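Local coordinates for protein BpsB (PgaB), Poly-beta-1,6-N-acetyl-D-glucosamine N-deacetylase (Bordetella bronchiseptica RB50, PDB 5BU6) that removes acetyl groups from the biofilm polysaccharide poly-beta-1,6-N-acetyl-D-glucosamine, as a metal-binding family 4 carbohydrate esterase, at residues A[108-113]-A[154-159]. The protein carries 5 engineered substitutions. Residues are numbered along the deposited sequence; the frame is centred on the assembly and turned at random.
With NI (nickel (II) ion), chain C.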
# COMPACT_ATOMS: atom_id res chain seq x y z
N VAL A 108 5.37 -2.14 1.63
CA VAL A 108 6.77 -1.78 1.48
C VAL A 108 7.12 -1.50 0.02
O VAL A 108 6.82 -2.31 -0.82
CB VAL A 108 7.65 -2.96 1.98
CG1 VAL A 108 9.11 -2.74 1.69
CG2 VAL A 108 7.38 -3.21 3.46
N VAL A 109 7.73 -0.35 -0.29
CA VAL A 109 8.29 -0.15 -1.63
C VAL A 109 9.71 -0.70 -1.58
O VAL A 109 10.59 -0.11 -0.96
CB VAL A 109 8.34 1.32 -2.06
CG1 VAL A 109 8.87 1.43 -3.48
CG2 VAL A 109 6.95 1.98 -1.94
N THR A 110 9.94 -1.85 -2.19
CA THR A 110 11.16 -2.57 -1.83
C THR A 110 12.42 -1.95 -2.45
O THR A 110 13.51 -2.15 -1.94
CB THR A 110 11.07 -4.07 -2.18
OG1 THR A 110 10.77 -4.25 -3.57
CG2 THR A 110 9.97 -4.73 -1.34
N SER A 111 12.29 -1.16 -3.51
CA SER A 111 13.49 -0.52 -4.03
C SER A 111 13.95 0.62 -3.09
O SER A 111 15.10 1.07 -3.18
CB SER A 111 13.29 0.02 -5.46
OG SER A 111 12.46 1.16 -5.46
N TRP A 112 13.07 1.07 -2.21
CA TRP A 112 13.39 2.09 -1.22
C TRP A 112 13.99 1.46 0.02
O TRP A 112 15.07 1.83 0.46
CB TRP A 112 12.12 2.87 -0.84
CG TRP A 112 11.52 3.68 -1.94
CD1 TRP A 112 12.02 3.86 -3.19
CD2 TRP A 112 10.29 4.43 -1.89
NE1 TRP A 112 11.19 4.66 -3.92
CE2 TRP A 112 10.13 5.04 -3.15
CE3 TRP A 112 9.33 4.64 -0.91
CZ2 TRP A 112 9.03 5.85 -3.46
CZ3 TRP A 112 8.24 5.46 -1.21
CH2 TRP A 112 8.10 6.04 -2.48
N THR A 113 13.26 0.52 0.60
CA THR A 113 13.72 -0.26 1.75
C THR A 113 15.03 -0.98 1.44
O THR A 113 15.93 -1.03 2.27
CB THR A 113 12.63 -1.27 2.16
OG1 THR A 113 11.43 -0.54 2.46
CG2 THR A 113 13.05 -2.12 3.41
N HIS A 154 4.26 -2.75 -1.85
CA HIS A 154 3.86 -1.46 -2.44
C HIS A 154 4.61 -1.27 -3.76
O HIS A 154 4.89 -0.15 -4.16
CB HIS A 154 4.16 -0.30 -1.46
CG HIS A 154 3.28 0.89 -1.64
ND1 HIS A 154 2.10 0.84 -2.36
CD2 HIS A 154 3.41 2.17 -1.21
CE1 HIS A 154 1.55 2.05 -2.37
NE2 HIS A 154 2.31 2.86 -1.66
N SER A 155 4.89 -2.41 -4.41
CA SER A 155 5.71 -2.57 -5.63
C SER A 155 7.20 -2.54 -5.28
O SER A 155 7.58 -2.23 -4.16
CB SER A 155 5.40 -1.52 -6.71
OG SER A 155 6.10 -0.30 -6.47
N HIS A 156 8.04 -2.90 -6.25
CA HIS A 156 9.49 -2.73 -6.12
C HIS A 156 9.84 -1.31 -6.53
O HIS A 156 10.29 -0.53 -5.72
CB HIS A 156 10.26 -3.75 -6.97
CG HIS A 156 11.75 -3.63 -6.86
ND1 HIS A 156 12.42 -3.77 -5.66
CD2 HIS A 156 12.70 -3.39 -7.79
CE1 HIS A 156 13.72 -3.62 -5.86
NE2 HIS A 156 13.92 -3.38 -7.15
N ASN A 157 9.59 -0.98 -7.78
CA ASN A 157 9.92 0.35 -8.29
C ASN A 157 8.80 0.92 -9.16
O ASN A 157 9.04 1.46 -10.22
CB ASN A 157 11.23 0.29 -9.08
CG ASN A 157 11.81 1.65 -9.37
OD1 ASN A 157 11.51 2.64 -8.68
ND2 ASN A 157 12.64 1.72 -10.40
N LEU A 158 7.55 0.79 -8.71
CA LEU A 158 6.45 1.38 -9.48
C LEU A 158 5.87 2.59 -8.77
O LEU A 158 4.86 3.13 -9.20
CB LEU A 158 5.35 0.35 -9.71
CG LEU A 158 5.80 -0.88 -10.49
CD1 LEU A 158 4.63 -1.84 -10.57
CD2 LEU A 158 6.30 -0.52 -11.87
N HIS A 159 6.51 3.01 -7.68
CA HIS A 159 5.99 4.12 -6.89
C HIS A 159 6.56 5.44 -7.42
O HIS A 159 7.20 6.21 -6.69
CB HIS A 159 6.31 3.91 -5.40
CG HIS A 159 5.36 4.60 -4.47
ND1 HIS A 159 5.10 5.95 -4.53
CD2 HIS A 159 4.63 4.13 -3.43
CE1 HIS A 159 4.23 6.28 -3.59
NE2 HIS A 159 3.93 5.19 -2.91
NI NI C . 2.54 5.03 -1.37
O HOH W 1 1.19 5.02 0.27
O HOH W 2 2.58 7.15 -0.94
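The carbonyl oxygen of H156 is gripped twice by S111, through the backbone N at 3.0 Å and through OG at 2.8 Å, both from one face of the carbonyl plane. This contact lies in the metal site of the polysaccharide deacetylase fold: the loop after strand 149-153 carries this protein's counterpart of the family 4 H-(S/T)-x-x-H motif, with one more residue between the histidines, and H154 and H159 bind nickel together with D84. Backbone bonds from H154 N to V108 O and from T110 N to S155 O tie that loop to the end of parallel strand 104-108 and the start of helix 110-113. T110 OG1 meets H156 ND1 at the ring edge, 2.7 Å away, while S111 CB lies over one face of that imidazole, 14° off its normal. V109 CG2, anti to the carbonyl carbon, touches CD2 of H159 at 3.5 Å and CD2 of H154. W112 CH2 sits over one face of the H159 ring, the planes inclined at 43°. S155 OG donates to H154 O and accepts from L158 N, an ST motif. H154 ND1 is hydrogen-bonded to V219 O, consistent with fixing the ring's rotation; H154 NE2 binds the nickel at 2.2 Å.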